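Local coordinates for hypothetical protein PA1234 (Pseudomonas aeruginosa, PDB 1Z6N) that is of unknown function but belongs to the thioredoxin family, consistent with a thiol-redox role, and binds magnesium, at residues E6-G11 / R57-G62; L73-F78 / E152-D157; P112-L117 / G125-R130. All blocks are in the same frame, centred on the assembly; numbering follows the deposited sequence.

Contact 1: E6-G11 / R57-G62; sequences ELFDIG and RLLVAG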
ATOM      1  N   GLU A   6     -15.603  -8.968   3.674  1.00  8.62           N
ATOM      2  CA  GLU A   6     -15.818  -9.818   2.500  1.00  9.62           C
ATOM      3  C   GLU A   6     -14.799  -9.531   1.393  1.00  8.50           C
ATOM      4  O   GLU A   6     -14.243 -10.454   0.777  1.00  8.63           O
ATOM      5  CB  GLU A   6     -17.254  -9.667   1.973  1.00  9.31           C
ATOM      6  CG  GLU A   6     -18.267 -10.320   2.902  1.00 11.82           C
ATOM      7  CD  GLU A   6     -19.710 -10.060   2.531  1.00 12.52           C
ATOM      8  OE1 GLU A   6     -20.027  -9.020   1.909  1.00 12.64           O
ATOM      9  OE2 GLU A   6     -20.557 -10.912   2.894  1.00 18.71           O
ATOM     10  N   LEU A   7     -14.540  -8.248   1.147  1.00  8.24           N
ATOM     11  CA  LEU A   7     -13.552  -7.866   0.140  1.00  7.95           C
ATOM     12  C   LEU A   7     -12.150  -8.254   0.563  1.00  8.58           C
ATOM     13  O   LEU A   7     -11.376  -8.795  -0.234  1.00  8.28           O
ATOM     14  CB  LEU A   7     -13.587  -6.354  -0.103  1.00  7.88           C
ATOM     15  CG  LEU A   7     -14.894  -5.863  -0.744  1.00  8.32           C
ATOM     16  CD1 LEU A   7     -14.957  -4.343  -0.736  1.00 11.15           C
ATOM     17  CD2 LEU A   7     -15.003  -6.399  -2.190  1.00  8.58           C
ATOM     18  N   PHE A   8     -11.808  -7.998   1.823  1.00  7.98           N
ATOM     19  CA  PHE A   8     -10.485  -8.424   2.314  1.00  8.16           C
ATOM     20  C   PHE A   8     -10.263  -9.938   2.170  1.00  8.58           C
ATOM     21  O   PHE A   8      -9.178 -10.410   1.766  1.00  8.94           O
ATOM     22  CB  PHE A   8     -10.285  -7.973   3.771  1.00  8.91           C
ATOM     23  CG  PHE A   8      -8.865  -8.107   4.248  1.00  7.76           C
ATOM     24  CD1 PHE A   8      -7.949  -7.076   4.047  1.00  9.50           C
ATOM     25  CD2 PHE A   8      -8.439  -9.267   4.889  1.00  9.46           C
ATOM     26  CE1 PHE A   8      -6.627  -7.195   4.458  1.00 10.50           C
ATOM     27  CE2 PHE A   8      -7.116  -9.380   5.317  1.00  9.64           C
ATOM     28  CZ  PHE A   8      -6.212  -8.344   5.091  1.00  9.56           C
ATOM     29  N   ASP A   9     -11.319 -10.690   2.460  1.00  8.08           N
ATOM     30  CA  ASP A   9     -11.259 -12.152   2.407  1.00  9.22           C
ATOM     31  C   ASP A   9     -10.970 -12.670   0.987  1.00  9.04           C
ATOM     32  O   ASP A   9     -10.320 -13.715   0.833  1.00 10.16           O
ATOM     33  CB  ASP A   9     -12.557 -12.732   2.941  1.00 10.46           C
ATOM     34  CG  ASP A   9     -12.523 -14.224   3.014  1.00 17.39           C
ATOM     35  OD1 ASP A   9     -11.748 -14.756   3.846  1.00 22.64           O
ATOM     36  OD2 ASP A   9     -13.266 -14.868   2.232  1.00 24.20           O
ATOM     37  N   ILE A  10     -11.437 -11.966  -0.049  1.00  7.47           N
ATOM     38  CA  ILE A  10     -11.186 -12.428  -1.423  1.00  7.50           C
ATOM     39  C   ILE A  10      -9.958 -11.774  -2.077  1.00  7.46           C
ATOM     40  O   ILE A  10      -9.525 -12.177  -3.161  1.00  8.03           O
ATOM     41  CB  ILE A  10     -12.422 -12.300  -2.361  1.00  7.53           C
ATOM     42  CG1 ILE A  10     -12.843 -10.828  -2.531  1.00  6.96           C
ATOM     43  CG2 ILE A  10     -13.566 -13.206  -1.869  1.00  6.70           C
ATOM     44  CD1 ILE A  10     -13.626 -10.583  -3.809  1.00  8.31           C
ATOM     45  N   GLY A  11      -9.395 -10.765  -1.420  1.00  7.38           N
ATOM     46  CA  GLY A  11      -8.159 -10.190  -1.895  1.00  7.74           C
ATOM     47  C   GLY A  11      -7.053 -11.228  -1.866  1.00  6.97           C
ATOM     48  O   GLY A  11      -7.058 -12.168  -1.055  1.00  7.55           O
ATOM     49  N   ARG A  57      -5.497  -4.032   8.944  1.00 10.00           N
ATOM     50  CA  ARG A  57      -5.667  -4.655   7.641  1.00 10.84           C
ATOM     51  C   ARG A  57      -5.617  -3.585   6.564  1.00 10.26           C
ATOM     52  O   ARG A  57      -6.293  -2.559   6.674  1.00 10.98           O
ATOM     53  CB  ARG A  57      -6.999  -5.394   7.597  1.00 11.48           C
ATOM     54  CG  ARG A  57      -7.018  -6.597   8.525  1.00 15.10           C
ATOM     55  CD  ARG A  57      -8.297  -7.371   8.355  1.00 21.06           C
ATOM     56  NE  ARG A  57      -8.435  -8.442   9.336  1.00 25.37           N
ATOM     57  CZ  ARG A  57      -9.026  -8.299  10.519  1.00 26.95           C
ATOM     58  NH1 ARG A  57      -9.531  -7.126  10.877  1.00 28.48           N
ATOM     59  NH2 ARG A  57      -9.116  -9.332  11.342  1.00 27.88           N
ATOM     60  N   LEU A  58      -4.811  -3.820   5.528  1.00  8.58           N
ATOM     61  CA  LEU A  58      -4.731  -2.911   4.398  1.00  8.12           C
ATOM     62  C   LEU A  58      -5.479  -3.584   3.249  1.00  7.82           C
ATOM     63  O   LEU A  58      -4.993  -4.568   2.684  1.00  8.08           O
ATOM     64  CB  LEU A  58      -3.263  -2.642   4.022  1.00  8.28           C
ATOM     65  CG  LEU A  58      -2.339  -2.090   5.118  1.00  9.99           C
ATOM     66  CD1 LEU A  58      -0.947  -1.733   4.585  1.00 10.10           C
ATOM     67  CD2 LEU A  58      -2.961  -0.892   5.818  1.00 10.58           C
ATOM     68  N   LEU A  59      -6.687  -3.090   2.973  1.00  7.04           N
ATOM     69  CA  LEU A  59      -7.456  -3.526   1.806  1.00  7.52           C
ATOM     70  C   LEU A  59      -7.011  -2.678   0.629  1.00  7.36           C
ATOM     71  O   LEU A  59      -7.210  -1.459   0.599  1.00  7.46           O
ATOM     72  CB  LEU A  59      -8.963  -3.374   2.034  1.00  7.09           C
ATOM     73  CG  LEU A  59      -9.852  -3.712   0.832  1.00  8.07           C
ATOM     74  CD1 LEU A  59      -9.640  -5.168   0.352  1.00  7.99           C
ATOM     75  CD2 LEU A  59     -11.305  -3.482   1.203  1.00  9.57           C
ATOM     76  N   VAL A  60      -6.395  -3.338  -0.347  1.00  7.69           N
ATOM     77  CA  VAL A  60      -5.755  -2.623  -1.436  1.00  8.13           C
ATOM     78  C   VAL A  60      -6.403  -2.929  -2.771  1.00  8.36           C
ATOM     79  O   VAL A  60      -6.679  -4.079  -3.055  1.00  8.64           O
ATOM     80  CB  VAL A  60      -4.270  -3.055  -1.554  1.00  8.06           C
ATOM     81  CG1 VAL A  60      -3.577  -2.339  -2.712  1.00  9.72           C
ATOM     82  CG2 VAL A  60      -3.518  -2.791  -0.249  1.00  8.41           C
ATOM     83  N   ALA A  61      -6.660  -1.902  -3.580  1.00  7.67           N
ATOM     84  CA  ALA A  61      -7.003  -2.142  -4.985  1.00  7.61           C
ATOM     85  C   ALA A  61      -5.765  -1.796  -5.810  1.00  8.06           C
ATOM     86  O   ALA A  61      -5.228  -0.687  -5.727  1.00  7.75           O
ATOM     87  CB  ALA A  61      -8.179  -1.284  -5.418  1.00  7.66           C
ATOM     88  N   GLY A  62      -5.291  -2.771  -6.584  1.00  7.59           N
ATOM     89  CA  GLY A  62      -4.049  -2.582  -7.316  1.00  8.67           C
ATOM     90  C   GLY A  62      -3.918  -3.571  -8.451  1.00  8.44           C
ATOM     91  O   GLY A  62      -4.691  -4.528  -8.551  1.00 10.30           O
TER
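Phe8 and Arg57 meet ring against aliphatic chain. CD of Arg57 sits over the centre of the Phe8 ring, 3.9 Å from its centroid and only 11° off the ring normal, a clean CH-pi contact. Nearer the backbone, Arg57 CB comes to 3.6 Å from Phe8 CE1, while CG lies by CZ, so the methylene chain runs across the ring from its rim to its middle. That chain is extended from CG to NE, which carries the guanidinium beyond the ring, its plane turned steeply against that of the phenyl group. NH1 is held there by the carbonyl of Glu119. The ring edge is used as well: Phe8 CE1 lies 3.6 Å from Leu58 O, close to the ring plane. With CG anti to the backbone N (chi1 -168°), Phe8 brings its ring down onto the strand although its CB does not point there.

Beside this pair, Leu59 reaches the helix backbone. Its CD2 packs on Leu7 CB at 3.9 Å, and its CD1 lies equally far from Phe8 N. Glu87 and Ala89 of the adjoining strand 86-91 and Phe121 from a loop add to the surroundings of Phe8, and Arg95 of helix 93-99 touches Leu7.

The segment axes of helix 6-10 and strand 57-61 are 8.7 Å apart and cross at 76°, so the short N-terminal helix lies athwart the strand. Strand 56-61 is an inner strand of the sheet, and a helix laid over one face of it fits the layered alpha-beta-alpha sandwich of this thioredoxin-family protein.

Contact 2: L73-F78 / E152-D157; sequences LAALDF and EHAIGD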
ATOM      1  N   LEU A  73       3.361  -0.822  -3.224  1.00  7.17           N
ATOM      2  CA  LEU A  73       3.018  -2.095  -2.616  1.00  7.10           C
ATOM      3  C   LEU A  73       4.261  -2.909  -2.253  1.00  7.29           C
ATOM      4  O   LEU A  73       4.231  -3.628  -1.255  1.00  7.90           O
ATOM      5  CB  LEU A  73       2.032  -2.887  -3.474  1.00  6.88           C
ATOM      6  CG  LEU A  73       0.709  -2.145  -3.707  1.00  7.84           C
ATOM      7  CD1 LEU A  73      -0.241  -3.030  -4.541  1.00  8.56           C
ATOM      8  CD2 LEU A  73       0.054  -1.732  -2.388  1.00  8.51           C
ATOM      9  N   ALA A  74       5.352  -2.758  -3.012  1.00  7.25           N
ATOM     10  CA  ALA A  74       6.622  -3.357  -2.557  1.00  7.19           C
ATOM     11  C   ALA A  74       6.989  -2.809  -1.168  1.00  8.06           C
ATOM     12  O   ALA A  74       7.436  -3.551  -0.285  1.00  8.61           O
ATOM     13  CB  ALA A  74       7.746  -3.104  -3.560  1.00  7.78           C
ATOM     14  N   ALA A  75       6.789  -1.507  -0.979  1.00  7.48           N
ATOM     15  CA  ALA A  75       7.120  -0.870   0.313  1.00  7.12           C
ATOM     16  C   ALA A  75       6.199  -1.358   1.429  1.00  7.35           C
ATOM     17  O   ALA A  75       6.666  -1.694   2.527  1.00  7.80           O
ATOM     18  CB  ALA A  75       7.078   0.657   0.193  1.00  7.31           C
ATOM     19  N   LEU A  76       4.895  -1.388   1.159  1.00  7.52           N
ATOM     20  CA  LEU A  76       3.931  -1.803   2.174  1.00  7.79           C
ATOM     21  C   LEU A  76       4.072  -3.295   2.507  1.00  7.80           C
ATOM     22  O   LEU A  76       3.902  -3.690   3.657  1.00  7.87           O
ATOM     23  CB  LEU A  76       2.495  -1.419   1.786  1.00  8.16           C
ATOM     24  CG  LEU A  76       2.243   0.101   1.731  1.00  8.97           C
ATOM     25  CD1 LEU A  76       0.814   0.370   1.290  1.00  8.83           C
ATOM     26  CD2 LEU A  76       2.530   0.781   3.086  1.00  9.30           C
ATOM     27  N   ASP A  77       4.419  -4.106   1.518  1.00  7.87           N
ATOM     28  CA  ASP A  77       4.725  -5.508   1.792  1.00  7.96           C
ATOM     29  C   ASP A  77       5.957  -5.662   2.683  1.00  8.17           C
ATOM     30  O   ASP A  77       5.987  -6.505   3.595  1.00  8.36           O
ATOM     31  CB  ASP A  77       4.912  -6.284   0.497  1.00  8.06           C
ATOM     32  CG  ASP A  77       5.399  -7.700   0.748  1.00  8.38           C
ATOM     33  OD1 ASP A  77       4.586  -8.516   1.241  1.00  8.66           O
ATOM     34  OD2 ASP A  77       6.590  -7.975   0.468  1.00 10.07           O
ATOM     35  N   PHE A  78       6.971  -4.839   2.439  1.00  7.82           N
ATOM     36  CA  PHE A  78       8.157  -4.849   3.301  1.00  8.07           C
ATOM     37  C   PHE A  78       7.748  -4.559   4.748  1.00  8.16           C
ATOM     38  O   PHE A  78       8.175  -5.257   5.669  1.00  8.78           O
ATOM     39  CB  PHE A  78       9.190  -3.866   2.772  1.00  8.65           C
ATOM     40  CG  PHE A  78      10.475  -3.842   3.554  1.00  9.62           C
ATOM     41  CD1 PHE A  78      11.268  -4.984   3.678  1.00 10.86           C
ATOM     42  CD2 PHE A  78      10.918  -2.659   4.125  1.00 12.08           C
ATOM     43  CE1 PHE A  78      12.475  -4.939   4.403  1.00 12.02           C
ATOM     44  CE2 PHE A  78      12.125  -2.611   4.840  1.00 11.56           C
ATOM     45  CZ  PHE A  78      12.890  -3.754   4.970  1.00 10.70           C
ATOM     46  N   GLU A 152      10.152   4.551   1.620  1.00  9.85           N
ATOM     47  CA  GLU A 152       9.918   4.665   3.053  1.00 10.52           C
ATOM     48  C   GLU A 152       8.678   5.534   3.349  1.00 10.37           C
ATOM     49  O   GLU A 152       7.967   5.299   4.333  1.00 11.10           O
ATOM     50  CB  GLU A 152      11.138   5.255   3.751  1.00 10.88           C
ATOM     51  CG  GLU A 152      11.402   6.697   3.383  1.00 14.19           C
ATOM     52  CD  GLU A 152      12.734   7.198   3.892  1.00 18.36           C
ATOM     53  OE1 GLU A 152      13.749   6.480   3.732  1.00 19.93           O
ATOM     54  OE2 GLU A 152      12.762   8.319   4.441  1.00 20.58           O
ATOM     55  N   HIS A 153       8.430   6.518   2.484  1.00 10.19           N
ATOM     56  CA  HIS A 153       7.314   7.459   2.679  1.00  9.73           C
ATOM     57  C   HIS A 153       5.943   6.795   2.556  1.00  9.44           C
ATOM     58  O   HIS A 153       4.983   7.233   3.221  1.00  9.17           O
ATOM     59  CB  HIS A 153       7.399   8.632   1.695  1.00  9.97           C
ATOM     60  CG  HIS A 153       8.678   9.403   1.777  1.00 10.41           C
ATOM     61  ND1 HIS A 153       9.884   8.885   1.352  1.00 10.95           N
ATOM     62  CD2 HIS A 153       8.939  10.657   2.215  1.00 10.88           C
ATOM     63  CE1 HIS A 153      10.834   9.785   1.535  1.00 10.76           C
ATOM     64  NE2 HIS A 153      10.287  10.872   2.053  1.00 11.37           N
ATOM     65  N   ALA A 154       5.838   5.759   1.720  1.00  8.55           N
ATOM     66  CA  ALA A 154       4.579   5.027   1.615  1.00  8.10           C
ATOM     67  C   ALA A 154       4.274   4.383   2.969  1.00  8.19           C
ATOM     68  O   ALA A 154       3.133   4.426   3.448  1.00  8.43           O
ATOM     69  CB  ALA A 154       4.665   3.960   0.506  1.00  7.96           C
ATOM     70  N   ILE A 155       5.307   3.816   3.591  1.00  8.08           N
ATOM     71  CA  ILE A 155       5.179   3.206   4.911  1.00  8.06           C
ATOM     72  C   ILE A 155       4.813   4.254   5.957  1.00  7.76           C
ATOM     73  O   ILE A 155       3.894   4.042   6.759  1.00  8.34           O
ATOM     74  CB  ILE A 155       6.468   2.462   5.327  1.00  7.93           C
ATOM     75  CG1 ILE A 155       6.779   1.325   4.329  1.00  7.76           C
ATOM     76  CG2 ILE A 155       6.339   1.917   6.745  1.00  8.77           C
ATOM     77  CD1 ILE A 155       8.177   0.701   4.516  1.00  8.37           C
ATOM     78  N   GLY A 156       5.534   5.380   5.943  1.00  7.38           N
ATOM     79  CA  GLY A 156       5.283   6.487   6.887  1.00  7.40           C
ATOM     80  C   GLY A 156       3.863   7.018   6.791  1.00  7.68           C
ATOM     81  O   GLY A 156       3.226   7.278   7.816  1.00  7.90           O
ATOM     82  N   ASP A 157       3.357   7.172   5.567  1.00  7.11           N
ATOM     83  CA  ASP A 157       1.994   7.681   5.392  1.00  6.93           C
ATOM     84  C   ASP A 157       0.974   6.732   6.033  1.00  6.85           C
ATOM     85  O   ASP A 157       0.029   7.170   6.703  1.00  6.85           O
ATOM     86  CB  ASP A 157       1.633   7.855   3.914  1.00  7.26           C
ATOM     87  CG  ASP A 157       2.291   9.066   3.259  1.00  7.78           C
ATOM     88  OD1 ASP A 157       3.166   9.738   3.875  1.00  8.42           O
ATOM     89  OD2 ASP A 157       1.908   9.326   2.093  1.00  8.09           O
TER
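Ala75 and Ile155 belong to a buried helix-helix contact in which helix 67-82 meets the C-terminal helix 151-164 by apolar packing. The segment axes approach to 8.3 Å and are inclined at 61°, and two alanines meet near the crossing. Ala75 CB and Ala154 CB face each other there at 4.1 Å, each pointing into the other helix.

Ile155 fills the next position along. Its CG1 lies beside the backbone N, anti to the carbonyl carbon (chi1 -61°), and this sends the ethyl arm across to helix 67-82, where CD1 comes to 3.5 Å from Ala75 O and CG1 lies 4.2 Å from Ala75 CB. The CD1 methyl also reaches the edge of the Phe78 ring, near its plane, 4.4 Å from CD2.

Helix 67-82 follows strand 56-61, as the CxxC helix follows a core strand in thioredoxin folds. Cys66, just before the helix, and Cys69, in its first turn, form such a CxxC pattern, though a redox role is unconfirmed; the contact lies further along, on the same side of the sheet as helix 151-164. From helix 67-82 in turn, Leu76 extends CD2 over the backbone of the partner helix, 3.7 Å from Ala154 O and 4.0 Å from Ile155 CA. Leu36 of helix 23-39 touches both Ala75 and Phe78, so a third helix borders the crossing, while Ala79 extends the Ile155 contact by one more turn.

Contact 3: P112-L117 / G125-R130; sequences PLVLVL and GRFVER
Strands 113-117 and 123-128 form a beta hairpin at one border of the central sheet, and Val114 and Phe127 are a hydrogen-bonded antiparallel pair within it. Val114 N donates to Phe127 O at 2.8 Å, and Phe127 N returns a bond of 2.9 Å to Val114 O. Val116 N to Gly125 O continues the ladder. Beyond the strand proper, Glu129 N still reaches Pro112 O at 2.8 Å. The non-hydrogen-bonded pairs Leu113-Val128 and Leu115-Arg126 alternate with these links; Arg126 CA also makes a CA-H...O contact of 3.2 Å with Val114 O.

Side chains alternate between the faces. On one, Leu113 and Val128 lie side by side, CD1 to CG2 at 4.0 Å, and Leu115 CD2 rests 3.8 Å from Arg126 CG. The arginine chain runs on extended to a guanidinium whose NH2 is bonded to Leu104 O. On the other face, Val114 CB meets Phe127 CB at 3.8 Å, the two side chains crossing at a slant. CG of Phe127 is anti to the backbone N (chi1 173°), which directs the ring toward the proline, so that Pro112 CG lies at the ring edge. Asn72 of helix 67-82 and Asp157 of helix 151-164 also border Phe127.

At this same end, Glu129 (phi 72°, psi -60°) is the middle residue of a classic gamma turn, closed by Arg130 N to Val128 O at 2.8 Å, as the chain leaves the strand. Pro112, preceded by a cis peptide bond, touches Asp68 and Cys69 near the start of helix 67-82. A cis-proline heading this strand and facing a CxxC-like helix start is as in thioredoxins, although the motif's role here is unproven.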
ATOM      1  N   PRO A 112      -2.319   2.572  -6.639  1.00  7.89           N
ATOM      2  CA  PRO A 112      -3.012   1.733  -5.653  1.00  7.95           C
ATOM      3  C   PRO A 112      -3.892   2.560  -4.732  1.00  7.51           C
ATOM      4  O   PRO A 112      -3.502   3.657  -4.316  1.00  8.12           O
ATOM      5  CB  PRO A 112      -1.861   1.150  -4.833  1.00  8.19           C
ATOM      6  CG  PRO A 112      -0.778   2.160  -4.928  1.00  7.74           C
ATOM      7  CD  PRO A 112      -0.885   2.723  -6.319  1.00  8.70           C
ATOM      8  N   LEU A 113      -5.067   2.024  -4.429  1.00  7.75           N
ATOM      9  CA  LEU A 113      -5.932   2.580  -3.409  1.00  8.17           C
ATOM     10  C   LEU A 113      -5.773   1.688  -2.184  1.00  8.46           C
ATOM     11  O   LEU A 113      -6.056   0.491  -2.259  1.00  9.08           O
ATOM     12  CB  LEU A 113      -7.387   2.578  -3.901  1.00  8.51           C
ATOM     13  CG  LEU A 113      -8.469   2.905  -2.866  1.00 10.05           C
ATOM     14  CD1 LEU A 113      -8.291   4.336  -2.354  1.00  9.70           C
ATOM     15  CD2 LEU A 113      -9.879   2.710  -3.458  1.00 11.53           C
ATOM     16  N   VAL A 114      -5.309   2.268  -1.078  1.00  8.06           N
ATOM     17  CA  VAL A 114      -5.033   1.507   0.118  1.00  7.93           C
ATOM     18  C   VAL A 114      -5.950   1.996   1.236  1.00  8.26           C
ATOM     19  O   VAL A 114      -5.836   3.137   1.685  1.00  8.65           O
ATOM     20  CB  VAL A 114      -3.557   1.648   0.556  1.00  8.90           C
ATOM     21  CG1 VAL A 114      -3.292   0.836   1.803  1.00  9.28           C
ATOM     22  CG2 VAL A 114      -2.601   1.194  -0.573  1.00  8.27           C
ATOM     23  N   LEU A 115      -6.845   1.121   1.677  1.00  7.86           N
ATOM     24  CA  LEU A 115      -7.739   1.442   2.789  1.00  7.72           C
ATOM     25  C   LEU A 115      -7.175   0.836   4.063  1.00  7.63           C
ATOM     26  O   LEU A 115      -6.930  -0.370   4.121  1.00  7.94           O
ATOM     27  CB  LEU A 115      -9.143   0.902   2.497  1.00  7.85           C
ATOM     28  CG  LEU A 115      -9.775   1.378   1.177  1.00  8.90           C
ATOM     29  CD1 LEU A 115     -11.171   0.763   1.068  1.00  9.69           C
ATOM     30  CD2 LEU A 115      -9.861   2.901   1.110  1.00 10.37           C
ATOM     31  N   VAL A 116      -6.941   1.675   5.071  1.00  7.83           N
ATOM     32  CA  VAL A 116      -6.368   1.228   6.334  1.00  8.76           C
ATOM     33  C   VAL A 116      -7.507   0.933   7.287  1.00  9.21           C
ATOM     34  O   VAL A 116      -8.294   1.833   7.622  1.00  9.32           O
ATOM     35  CB  VAL A 116      -5.427   2.298   6.934  1.00  9.08           C
ATOM     36  CG1 VAL A 116      -4.813   1.804   8.238  1.00 10.89           C
ATOM     37  CG2 VAL A 116      -4.350   2.668   5.918  1.00 11.01           C
ATOM     38  N   LEU A 117      -7.612  -0.327   7.694  1.00  8.81           N
ATOM     39  CA  LEU A 117      -8.716  -0.797   8.530  1.00  9.67           C
ATOM     40  C   LEU A 117      -8.172  -1.316   9.857  1.00  9.95           C
ATOM     41  O   LEU A 117      -7.063  -1.858   9.909  1.00  9.70           O
ATOM     42  CB  LEU A 117      -9.489  -1.913   7.826  1.00  9.91           C
ATOM     43  CG  LEU A 117     -10.084  -1.643   6.443  1.00 12.41           C
ATOM     44  CD1 LEU A 117     -10.342  -2.952   5.725  1.00 14.55           C
ATOM     45  CD2 LEU A 117     -11.393  -0.912   6.573  1.00 15.17           C
ATOM     46  N   GLY A 125      -8.500   5.398   7.369  1.00  8.19           N
ATOM     47  CA  GLY A 125      -7.999   6.364   6.411  1.00  8.79           C
ATOM     48  C   GLY A 125      -7.559   5.685   5.138  1.00  8.95           C
ATOM     49  O   GLY A 125      -7.741   4.473   4.983  1.00  8.63           O
ATOM     50  N   ARG A 126      -6.989   6.483   4.237  1.00  9.58           N
ATOM     51  CA  ARG A 126      -6.624   6.024   2.904  1.00 10.09           C
ATOM     52  C   ARG A 126      -5.273   6.549   2.473  1.00 10.00           C
ATOM     53  O   ARG A 126      -4.905   7.702   2.777  1.00  9.21           O
ATOM     54  CB  ARG A 126      -7.608   6.556   1.858  1.00 11.59           C
ATOM     55  CG  ARG A 126      -9.046   6.483   2.187  1.00 13.98           C
ATOM     56  CD  ARG A 126      -9.772   7.439   1.271  1.00 13.97           C
ATOM     57  NE  ARG A 126     -11.185   7.478   1.598  1.00 14.51           N
ATOM     58  CZ  ARG A 126     -12.116   7.979   0.795  1.00 15.30           C
ATOM     59  NH1 ARG A 126     -11.782   8.479  -0.385  1.00 15.59           N
ATOM     60  NH2 ARG A 126     -13.379   7.963   1.177  1.00 15.78           N
ATOM     61  N   PHE A 127      -4.588   5.710   1.697  1.00  8.91           N
ATOM     62  CA  PHE A 127      -3.412   6.104   0.911  1.00  8.94           C
ATOM     63  C   PHE A 127      -3.846   5.986  -0.553  1.00  9.19           C
ATOM     64  O   PHE A 127      -4.432   4.971  -0.941  1.00  9.33           O
ATOM     65  CB  PHE A 127      -2.239   5.179   1.237  1.00  9.20           C
ATOM     66  CG  PHE A 127      -1.018   5.368   0.364  1.00  8.87           C
ATOM     67  CD1 PHE A 127       0.108   6.052   0.842  1.00  8.32           C
ATOM     68  CD2 PHE A 127      -0.979   4.838  -0.926  1.00  9.68           C
ATOM     69  CE1 PHE A 127       1.245   6.199   0.036  1.00  8.70           C
ATOM     70  CE2 PHE A 127       0.154   4.969  -1.730  1.00  8.31           C
ATOM     71  CZ  PHE A 127       1.267   5.657  -1.253  1.00  9.18           C
ATOM     72  N   VAL A 128      -3.596   7.011  -1.363  1.00  9.06           N
ATOM     73  CA  VAL A 128      -4.121   7.012  -2.727  1.00  9.13           C
ATOM     74  C   VAL A 128      -3.020   7.327  -3.734  1.00  8.82           C
ATOM     75  O   VAL A 128      -2.523   8.470  -3.787  1.00  8.59           O
ATOM     76  CB  VAL A 128      -5.294   8.022  -2.928  1.00  9.29           C
ATOM     77  CG1 VAL A 128      -5.885   7.852  -4.327  1.00 10.73           C
ATOM     78  CG2 VAL A 128      -6.374   7.862  -1.851  1.00  9.64           C
ATOM     79  N   GLU A 129      -2.650   6.297  -4.503  1.00  8.76           N
ATOM     80  CA  GLU A 129      -1.720   6.395  -5.630  1.00  9.07           C
ATOM     81  C   GLU A 129      -0.239   6.606  -5.285  1.00  8.38           C
ATOM     82  O   GLU A 129       0.603   5.786  -5.669  1.00  8.32           O
ATOM     83  CB  GLU A 129      -2.194   7.425  -6.667  1.00  9.04           C
ATOM     84  CG  GLU A 129      -1.586   7.212  -8.052  1.00 10.50           C
ATOM     85  CD  GLU A 129      -2.217   8.074  -9.137  1.00 11.33           C
ATOM     86  OE1 GLU A 129      -2.484   9.260  -8.877  1.00 14.72           O
ATOM     87  OE2 GLU A 129      -2.442   7.563 -10.251  1.00 13.91           O
ATOM     88  N   ARG A 130       0.071   7.705  -4.589  1.00  8.29           N
ATOM     89  CA  ARG A 130       1.449   8.079  -4.306  1.00  8.59           C
ATOM     90  C   ARG A 130       1.544   8.683  -2.910  1.00  8.01           C
ATOM     91  O   ARG A 130       0.549   9.221  -2.423  1.00  7.90           O
ATOM     92  CB  ARG A 130       1.940   9.098  -5.338  1.00  9.66           C
ATOM     93  CG  ARG A 130       2.045   8.487  -6.700  1.00 12.05           C
ATOM     94  CD  ARG A 130       2.378   9.505  -7.767  1.00 13.56           C
ATOM     95  NE  ARG A 130       2.202   8.856  -9.058  1.00 14.95           N
ATOM     96  CZ  ARG A 130       1.660   9.407 -10.138  1.00 17.16           C
ATOM     97  NH1 ARG A 130       1.239  10.672 -10.125  1.00 16.94           N
ATOM     98  NH2 ARG A 130       1.536   8.678 -11.243  1.00 18.05           N
TER

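Just after the N terminus the chain forms helix 4-10, the first half of contact 1, and meets strand 56-61 some 45 residues later, closing a mostly helical loop. It then runs directly into helix 67-82, which opens contact 2. Before that loop closes at helix 151-164, the hairpin of contact 3 forms within it, so contact 3 is nested in contact 2, and contact 1 precedes both. Strands 56-61 and 113-117 are neighbours in the sheet, probably bonded from Arg57 O to Leu117 N and from Ala61 N to Leu113 O. Helix 67-82 packs against both strands: Leu73 meets Val60, and Leu76 meets Val114, while Ala154 lies against Phe127.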